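Long-range contact in fatty acid synthase 1, isoform A (Drosophila melanogaster, PDB 6FN6), which probably catalyses the NADPH-dependent synthesis of long-chain saturated fatty acids from acetyl-CoA and malonyl-CoA, this chain comprising its dehydratase, enoylreductase and ketoreductase modifying region: residues Gln794-Glu808 and Leu820-Ile834. Numbering follows the deposited sequence.
Sequences QASIRCLGLNGRFLE and LGMSVFLKNTSFHGI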
ATOM      1  N   GLN A 794       4.494   0.946  -8.630  1.00 39.70           N
ATOM      2  CA  GLN A 794       5.291   0.270  -7.615  1.00 47.59           C
ATOM      3  C   GLN A 794       6.773   0.325  -7.984  1.00 46.25           C
ATOM      4  O   GLN A 794       7.640   0.387  -7.110  1.00 43.94           O
ATOM      5  CB  GLN A 794       4.830  -1.179  -7.435  1.00 60.29           C
ATOM      6  CG  GLN A 794       3.666  -1.346  -6.461  1.00 69.65           C
ATOM      7  CD  GLN A 794       4.064  -1.072  -5.014  1.00 75.40           C
ATOM      8  OE1 GLN A 794       5.179  -0.632  -4.737  1.00 76.60           O
ATOM      9  NE2 GLN A 794       3.150  -1.338  -4.086  1.00 76.61           N
ATOM     10  N   ALA A 795       7.057   0.299  -9.283  1.00 66.34           N
ATOM     11  CA  ALA A 795       8.428   0.410  -9.762  1.00 67.63           C
ATOM     12  C   ALA A 795       8.948   1.820  -9.507  1.00 66.28           C
ATOM     13  O   ALA A 795      10.126   2.013  -9.204  1.00 67.19           O
ATOM     14  CB  ALA A 795       8.508   0.070 -11.241  1.00 67.86           C
ATOM     15  N   SER A 796       8.057   2.800  -9.622  1.00 54.70           N
ATOM     16  CA  SER A 796       8.410   4.194  -9.379  1.00 51.43           C
ATOM     17  C   SER A 796       8.660   4.420  -7.893  1.00 50.71           C
ATOM     18  O   SER A 796       9.478   5.256  -7.510  1.00 49.88           O
ATOM     19  CB  SER A 796       7.302   5.128  -9.873  1.00 51.33           C
ATOM     20  OG  SER A 796       7.041   4.939 -11.254  1.00 52.03           O
ATOM     21  N   ILE A 797       7.941   3.674  -7.061  1.00 52.86           N
ATOM     22  CA  ILE A 797       8.131   3.726  -5.618  1.00 51.55           C
ATOM     23  C   ILE A 797       9.546   3.277  -5.277  1.00 54.23           C
ATOM     24  O   ILE A 797      10.227   3.897  -4.460  1.00 54.86           O
ATOM     25  CB  ILE A 797       7.073   2.863  -4.894  1.00 49.79           C
ATOM     26  CG1 ILE A 797       5.695   3.524  -4.977  1.00 47.95           C
ATOM     27  CG2 ILE A 797       7.471   2.600  -3.442  1.00 50.59           C
ATOM     28  CD1 ILE A 797       5.542   4.777  -4.133  1.00 47.23           C
ATOM     29  N   ARG A 798       9.988   2.199  -5.915  1.00 54.17           N
ATOM     30  CA  ARG A 798      11.315   1.652  -5.672  1.00 56.83           C
ATOM     31  C   ARG A 798      12.412   2.631  -6.090  1.00 54.07           C
ATOM     32  O   ARG A 798      13.569   2.474  -5.700  1.00 54.58           O
ATOM     33  CB  ARG A 798      11.489   0.321  -6.407  1.00 62.22           C
ATOM     34  CG  ARG A 798      10.523  -0.768  -5.961  1.00 65.31           C
ATOM     35  CD  ARG A 798      10.731  -2.057  -6.742  1.00 69.43           C
ATOM     36  NE  ARG A 798       9.493  -2.827  -6.885  1.00 71.78           N
ATOM     37  CZ  ARG A 798       8.865  -3.055  -8.038  1.00 73.42           C
ATOM     38  NH1 ARG A 798       9.341  -2.590  -9.187  1.00 74.15           N
ATOM     39  NH2 ARG A 798       7.748  -3.770  -8.041  1.00 73.01           N
ATOM     40  N   CYS A 799      12.056   3.631  -6.894  1.00 48.69           N
ATOM     41  CA  CYS A 799      13.015   4.650  -7.316  1.00 47.63           C
ATOM     42  C   CYS A 799      13.195   5.745  -6.268  1.00 46.47           C
ATOM     43  O   CYS A 799      14.105   6.570  -6.370  1.00 47.56           O
ATOM     44  CB  CYS A 799      12.579   5.286  -8.638  1.00 48.72           C
ATOM     45  SG  CYS A 799      12.752   4.216 -10.076  1.00 49.64           S
ATOM     46  N   LEU A 800      12.323   5.758  -5.266  1.00 53.89           N
ATOM     47  CA  LEU A 800      12.355   6.805  -4.254  1.00 55.21           C
ATOM     48  C   LEU A 800      13.463   6.576  -3.228  1.00 60.90           C
ATOM     49  O   LEU A 800      13.549   5.512  -2.610  1.00 59.61           O
ATOM     50  CB  LEU A 800      11.005   6.900  -3.549  1.00 52.32           C
ATOM     51  CG  LEU A 800      10.714   8.217  -2.826  1.00 48.39           C
ATOM     52  CD1 LEU A 800      10.719   9.393  -3.788  1.00 47.54           C
ATOM     53  CD2 LEU A 800       9.389   8.144  -2.095  1.00 48.09           C
ATOM     54  N   GLY A 801      14.311   7.586  -3.061  1.00 65.94           N
ATOM     55  CA  GLY A 801      15.411   7.527  -2.116  1.00 67.78           C
ATOM     56  C   GLY A 801      15.046   8.121  -0.769  1.00 67.56           C
ATOM     57  O   GLY A 801      13.915   8.564  -0.564  1.00 66.92           O
ATOM     58  N   LEU A 802      16.005   8.122   0.152  1.00 58.20           N
ATOM     59  CA  LEU A 802      15.785   8.624   1.506  1.00 56.75           C
ATOM     60  C   LEU A 802      15.183  10.027   1.501  1.00 56.14           C
ATOM     61  O   LEU A 802      15.566  10.878   0.700  1.00 55.96           O
ATOM     62  CB  LEU A 802      17.100   8.623   2.289  1.00 58.42           C
ATOM     63  CG  LEU A 802      17.699   7.241   2.573  1.00 60.92           C
ATOM     64  CD1 LEU A 802      19.143   7.351   3.050  1.00 63.31           C
ATOM     65  CD2 LEU A 802      16.855   6.487   3.594  1.00 60.82           C
ATOM     66  N   ASN A 803      14.230  10.248   2.402  1.00 61.12           N
ATOM     67  CA  ASN A 803      13.533  11.528   2.516  1.00 61.74           C
ATOM     68  C   ASN A 803      12.758  11.889   1.252  1.00 58.48           C
ATOM     69  O   ASN A 803      12.352  13.037   1.080  1.00 59.59           O
ATOM     70  CB  ASN A 803      14.525  12.644   2.845  1.00 66.43           C
ATOM     71  CG  ASN A 803      15.293  12.379   4.122  1.00 69.96           C
ATOM     72  OD1 ASN A 803      14.759  11.804   5.070  1.00 71.60           O
ATOM     73  ND2 ASN A 803      16.556  12.786   4.150  1.00 70.84           N
ATOM     74  N   GLY A 804      12.542  10.914   0.377  1.00 68.12           N
ATOM     75  CA  GLY A 804      11.852  11.163  -0.876  1.00 66.83           C
ATOM     76  C   GLY A 804      10.414  11.620  -0.706  1.00 64.74           C
ATOM     77  O   GLY A 804       9.823  11.476   0.366  1.00 65.83           O
ATOM     78  N   ARG A 805       9.846  12.177  -1.772  1.00 48.36           N
ATOM     79  CA  ARG A 805       8.479  12.685  -1.735  1.00 46.58           C
ATOM     80  C   ARG A 805       7.731  12.326  -3.023  1.00 44.64           C
ATOM     81  O   ARG A 805       7.983  12.896  -4.085  1.00 44.23           O
ATOM     82  CB  ARG A 805       8.485  14.200  -1.510  1.00 48.53           C
ATOM     83  CG  ARG A 805       9.098  14.601  -0.176  1.00 52.41           C
ATOM     84  CD  ARG A 805       9.272  16.105  -0.032  1.00 58.05           C
ATOM     85  NE  ARG A 805      10.183  16.679  -1.019  1.00 60.88           N
ATOM     86  CZ  ARG A 805      11.501  16.507  -1.017  1.00 61.99           C
ATOM     87  NH1 ARG A 805      12.075  15.761  -0.085  1.00 64.14           N
ATOM     88  NH2 ARG A 805      12.247  17.076  -1.953  1.00 62.68           N
ATOM     89  N   PHE A 806       6.809  11.375  -2.912  1.00 46.14           N
ATOM     90  CA  PHE A 806       6.079  10.872  -4.069  1.00 44.10           C
ATOM     91  C   PHE A 806       4.882  11.764  -4.379  1.00 43.74           C
ATOM     92  O   PHE A 806       4.077  12.072  -3.502  1.00 43.68           O
ATOM     93  CB  PHE A 806       5.618   9.437  -3.817  1.00 43.52           C
ATOM     94  CG  PHE A 806       5.336   8.658  -5.069  1.00 43.73           C
ATOM     95  CD1 PHE A 806       4.084   8.691  -5.660  1.00 43.40           C
ATOM     96  CD2 PHE A 806       6.325   7.883  -5.649  1.00 45.88           C
ATOM     97  CE1 PHE A 806       3.827   7.967  -6.809  1.00 42.80           C
ATOM     98  CE2 PHE A 806       6.073   7.157  -6.798  1.00 46.03           C
ATOM     99  CZ  PHE A 806       4.822   7.199  -7.378  1.00 44.65           C
ATOM    100  N   LEU A 807       4.769  12.159  -5.641  1.00 50.42           N
ATOM    101  CA  LEU A 807       3.730  13.087  -6.069  1.00 50.64           C
ATOM    102  C   LEU A 807       2.838  12.435  -7.117  1.00 48.58           C
ATOM    103  O   LEU A 807       3.192  12.382  -8.296  1.00 49.63           O
ATOM    104  CB  LEU A 807       4.361  14.362  -6.627  1.00 48.95           C
ATOM    105  CG  LEU A 807       5.434  14.994  -5.739  1.00 48.88           C
ATOM    106  CD1 LEU A 807       6.143  16.120  -6.470  1.00 49.40           C
ATOM    107  CD2 LEU A 807       4.824  15.495  -4.442  1.00 47.92           C
ATOM    108  N   GLU A 808       1.684  11.935  -6.686  1.00 38.56           N
ATOM    109  CA  GLU A 808       0.784  11.230  -7.590  1.00 38.47           C
ATOM    110  C   GLU A 808      -0.196  12.202  -8.241  1.00 37.96           C
ATOM    111  O   GLU A 808      -0.895  12.947  -7.555  1.00 38.77           O
ATOM    112  CB  GLU A 808       0.020  10.132  -6.844  1.00 43.37           C
ATOM    113  CG  GLU A 808      -0.847   9.262  -7.740  1.00 50.60           C
ATOM    114  CD  GLU A 808      -0.050   8.563  -8.826  1.00 56.97           C
ATOM    115  OE1 GLU A 808       1.030   8.022  -8.516  1.00 60.42           O
ATOM    116  OE2 GLU A 808      -0.501   8.558  -9.990  1.00 58.20           O
ATOM    117  N   LEU A 820      -0.778  -0.238  -1.191  1.00 49.47           N
ATOM    118  CA  LEU A 820       0.546   0.373  -1.201  1.00 48.26           C
ATOM    119  C   LEU A 820       1.402  -0.187  -0.075  1.00 49.17           C
ATOM    120  O   LEU A 820       1.048  -0.071   1.098  1.00 49.73           O
ATOM    121  CB  LEU A 820       0.438   1.892  -1.065  1.00 47.60           C
ATOM    122  CG  LEU A 820       1.761   2.657  -1.024  1.00 48.33           C
ATOM    123  CD1 LEU A 820       2.452   2.591  -2.379  1.00 49.93           C
ATOM    124  CD2 LEU A 820       1.536   4.096  -0.597  1.00 46.43           C
ATOM    125  N   GLY A 821       2.527  -0.794  -0.438  1.00 51.59           N
ATOM    126  CA  GLY A 821       3.463  -1.305   0.545  1.00 52.59           C
ATOM    127  C   GLY A 821       4.024  -0.180   1.392  1.00 52.68           C
ATOM    128  O   GLY A 821       4.676   0.726   0.879  1.00 54.37           O
ATOM    129  N   MET A 822       3.768  -0.239   2.694  1.00 47.96           N
ATOM    130  CA  MET A 822       4.135   0.849   3.595  1.00 45.32           C
ATOM    131  C   MET A 822       5.608   0.814   4.019  1.00 48.50           C
ATOM    132  O   MET A 822       6.040   1.636   4.828  1.00 48.81           O
ATOM    133  CB  MET A 822       3.234   0.823   4.831  1.00 44.52           C
ATOM    134  CG  MET A 822       1.796   1.206   4.534  1.00 44.16           C
ATOM    135  SD  MET A 822       0.706   1.152   5.971  1.00 45.87           S
ATOM    136  CE  MET A 822       1.387   2.481   6.957  1.00 43.87           C
ATOM    137  N   SER A 823       6.374  -0.134   3.488  1.00 51.30           N
ATOM    138  CA  SER A 823       7.803  -0.199   3.784  1.00 53.16           C
ATOM    139  C   SER A 823       8.500   1.060   3.274  1.00 52.31           C
ATOM    140  O   SER A 823       9.490   1.511   3.850  1.00 52.33           O
ATOM    141  CB  SER A 823       8.441  -1.443   3.159  1.00 54.44           C
ATOM    142  OG  SER A 823       8.484  -1.348   1.748  1.00 54.18           O
ATOM    143  N   VAL A 824       7.978   1.614   2.182  1.00 46.30           N
ATOM    144  CA  VAL A 824       8.545   2.810   1.566  1.00 43.33           C
ATOM    145  C   VAL A 824       8.643   3.964   2.556  1.00 43.28           C
ATOM    146  O   VAL A 824       9.497   4.842   2.415  1.00 44.00           O
ATOM    147  CB  VAL A 824       7.713   3.237   0.338  1.00 41.94           C
ATOM    148  CG1 VAL A 824       6.295   3.606   0.754  1.00 41.10           C
ATOM    149  CG2 VAL A 824       8.384   4.402  -0.387  1.00 42.38           C
ATOM    150  N   PHE A 825       7.758   3.969   3.547  1.00 49.78           N
ATOM    151  CA  PHE A 825       7.693   5.067   4.502  1.00 49.04           C
ATOM    152  C   PHE A 825       8.760   4.949   5.592  1.00 49.41           C
ATOM    153  O   PHE A 825       8.969   5.884   6.366  1.00 49.08           O
ATOM    154  CB  PHE A 825       6.293   5.145   5.112  1.00 48.59           C
ATOM    155  CG  PHE A 825       5.220   5.488   4.113  1.00 46.91           C
ATOM    156  CD1 PHE A 825       5.224   6.715   3.469  1.00 45.80           C
ATOM    157  CD2 PHE A 825       4.214   4.583   3.811  1.00 46.95           C
ATOM    158  CE1 PHE A 825       4.241   7.036   2.545  1.00 46.56           C
ATOM    159  CE2 PHE A 825       3.228   4.900   2.888  1.00 44.68           C
ATOM    160  CZ  PHE A 825       3.243   6.127   2.254  1.00 43.71           C
ATOM    161  N   LEU A 826       9.433   3.803   5.655  1.00 47.10           N
ATOM    162  CA  LEU A 826      10.581   3.654   6.547  1.00 46.57           C
ATOM    163  C   LEU A 826      11.688   4.630   6.164  1.00 47.11           C
ATOM    164  O   LEU A 826      12.514   5.000   6.998  1.00 48.26           O
ATOM    165  CB  LEU A 826      11.119   2.221   6.517  1.00 47.58           C
ATOM    166  CG  LEU A 826      10.331   1.181   7.315  1.00 46.19           C
ATOM    167  CD1 LEU A 826      10.768  -0.233   6.951  1.00 46.25           C
ATOM    168  CD2 LEU A 826      10.491   1.424   8.805  1.00 47.15           C
ATOM    169  N   LYS A 827      11.697   5.050   4.902  1.00 46.65           N
ATOM    170  CA  LYS A 827      12.742   5.933   4.386  1.00 47.52           C
ATOM    171  C   LYS A 827      12.454   7.407   4.680  1.00 47.91           C
ATOM    172  O   LYS A 827      13.039   8.295   4.060  1.00 48.51           O
ATOM    173  CB  LYS A 827      12.912   5.732   2.878  1.00 47.06           C
ATOM    174  CG  LYS A 827      13.203   4.297   2.465  1.00 49.73           C
ATOM    175  CD  LYS A 827      13.420   4.190   0.964  1.00 55.29           C
ATOM    176  CE  LYS A 827      13.622   2.748   0.521  1.00 60.06           C
ATOM    177  NZ  LYS A 827      13.833   2.643  -0.950  1.00 62.38           N
ATOM    178  N   ASN A 828      11.551   7.663   5.622  1.00 47.70           N
ATOM    179  CA  ASN A 828      11.204   9.029   6.003  1.00 48.19           C
ATOM    180  C   ASN A 828      10.587   9.757   4.815  1.00 47.44           C
ATOM    181  O   ASN A 828      10.846  10.940   4.596  1.00 48.14           O
ATOM    182  CB  ASN A 828      12.437   9.787   6.493  1.00 49.83           C
ATOM    183  CG  ASN A 828      12.084  10.979   7.363  1.00 50.68           C
ATOM    184  OD1 ASN A 828      11.176  10.913   8.190  1.00 50.40           O
ATOM    185  ND2 ASN A 828      12.783  12.088   7.155  1.00 51.83           N
ATOM    186  N   THR A 829       9.759   9.043   4.057  1.00 46.11           N
ATOM    187  CA  THR A 829       9.208   9.575   2.818  1.00 45.38           C
ATOM    188  C   THR A 829       7.802  10.131   3.005  1.00 44.60           C
ATOM    189  O   THR A 829       7.212  10.019   4.081  1.00 44.59           O
ATOM    190  CB  THR A 829       9.171   8.492   1.724  1.00 44.53           C
ATOM    191  OG1 THR A 829       8.577   7.298   2.248  1.00 43.86           O
ATOM    192  CG2 THR A 829      10.566   8.188   1.228  1.00 45.40           C
ATOM    193  N   SER A 830       7.282  10.744   1.946  1.00 48.85           N
ATOM    194  CA  SER A 830       5.917  11.247   1.935  1.00 47.34           C
ATOM    195  C   SER A 830       5.224  10.835   0.646  1.00 46.37           C
ATOM    196  O   SER A 830       5.825  10.868  -0.427  1.00 46.67           O
ATOM    197  CB  SER A 830       5.897  12.769   2.079  1.00 49.38           C
ATOM    198  OG  SER A 830       6.777  13.194   3.102  1.00 52.81           O
ATOM    199  N   PHE A 831       3.961  10.442   0.755  1.00 45.53           N
ATOM    200  CA  PHE A 831       3.148  10.180  -0.423  1.00 41.76           C
ATOM    201  C   PHE A 831       2.076  11.261  -0.525  1.00 41.81           C
ATOM    202  O   PHE A 831       1.335  11.497   0.428  1.00 41.77           O
ATOM    203  CB  PHE A 831       2.514   8.792  -0.354  1.00 41.16           C
ATOM    204  CG  PHE A 831       2.021   8.289  -1.681  1.00 41.53           C
ATOM    205  CD1 PHE A 831       0.829   8.750  -2.216  1.00 40.41           C
ATOM    206  CD2 PHE A 831       2.755   7.357  -2.396  1.00 42.98           C
ATOM    207  CE1 PHE A 831       0.380   8.290  -3.435  1.00 38.95           C
ATOM    208  CE2 PHE A 831       2.309   6.893  -3.616  1.00 42.43           C
ATOM    209  CZ  PHE A 831       1.121   7.363  -4.137  1.00 40.40           C
ATOM    210  N   HIS A 832       2.013  11.925  -1.676  1.00 43.92           N
ATOM    211  CA  HIS A 832       1.080  13.032  -1.874  1.00 48.00           C
ATOM    212  C   HIS A 832       0.059  12.756  -2.966  1.00 43.70           C
ATOM    213  O   HIS A 832       0.407  12.654  -4.143  1.00 48.91           O
ATOM    214  CB  HIS A 832       1.843  14.307  -2.223  1.00 50.25           C
ATOM    215  CG  HIS A 832       2.621  14.873  -1.079  1.00 53.13           C
ATOM    216  ND1 HIS A 832       2.073  15.747  -0.165  1.00 53.81           N
ATOM    217  CD2 HIS A 832       3.905  14.681  -0.694  1.00 54.53           C
ATOM    218  CE1 HIS A 832       2.988  16.076   0.729  1.00 55.63           C
ATOM    219  NE2 HIS A 832       4.109  15.442   0.432  1.00 56.11           N
ATOM    220  N   GLY A 833      -1.204  12.647  -2.570  1.00 37.48           N
ATOM    221  CA  GLY A 833      -2.297  12.654  -3.524  1.00 36.58           C
ATOM    222  C   GLY A 833      -2.550  14.082  -3.960  1.00 36.89           C
ATOM    223  O   GLY A 833      -2.891  14.934  -3.140  1.00 37.27           O
ATOM    224  N   ILE A 834      -2.382  14.348  -5.250  1.00 44.89           N
ATOM    225  CA  ILE A 834      -2.460  15.712  -5.760  1.00 48.72           C
ATOM    226  C   ILE A 834      -3.618  15.866  -6.734  1.00 49.92           C
ATOM    227  O   ILE A 834      -3.574  15.371  -7.860  1.00 49.76           O
ATOM    228  CB  ILE A 834      -1.130  16.122  -6.413  1.00 52.65           C
ATOM    229  CG1 ILE A 834      -0.023  16.160  -5.359  1.00 56.72           C
ATOM    230  CG2 ILE A 834      -1.253  17.479  -7.105  1.00 52.06           C
ATOM    231  CD1 ILE A 834       1.357  16.012  -5.926  1.00 59.31           C
TER
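Phe-806 and Phe-831 lie side by side on neighbouring parallel strands, their planes near parallel (13°) but slid apart, with centroids 4.8 Å distant, so that little of one covers the other. CB of Phe-806 passes Ser-830 O and approaches Phe-831 CD2 at 3.8 Å. A chi1 of -158° sets CG anti to the backbone N and lays the ring alongside that of Phe-831: CG and CD1 come against its CE2, and CE1 still reaches that atom at 3.7 Å. Glu-808 OE1, hydrogen-bonded to Asn-786 ND2, lies in the Phe-806 ring plane at the CE1 edge, and Ser-796 O in that plane nearest CE2. Ile-797 CD1 sits above the Phe-806 rim on the side of Phe-831, whose ring edge it meets 3.9 Å from CE2. An alanine in place of Phe-831 would probably open a gap between Phe-806, Ile-797 and Glu-808 CB and cost an aromatic contact with Phe-825 of the second subunit. Backbone bonds, from Ser-830 N to Gly-804 O through Ile-834 N to Glu-808 O, knit 804-808 to 830-833. These are the last two strands of the six-stranded parallel Rossmann sheet of the enoylreductase, and 830-833 pairs antiparallel with the second subunit, continuing the sheet across the dimer. Near the turn, Leu-800 CD2 and Thr-829 CG2 meet tip to tip at 3.5 Å, while Asn-803 N binds Lys-827 O. Asn-828 ND2 donates within its own amide plane to Asn-803 OD1 (2.9 Å), the amides 78° apart, and also bonds Tyr-697 OH of the second subunit; Asn-828 OD1 accepts from Leu-835 N of that subunit.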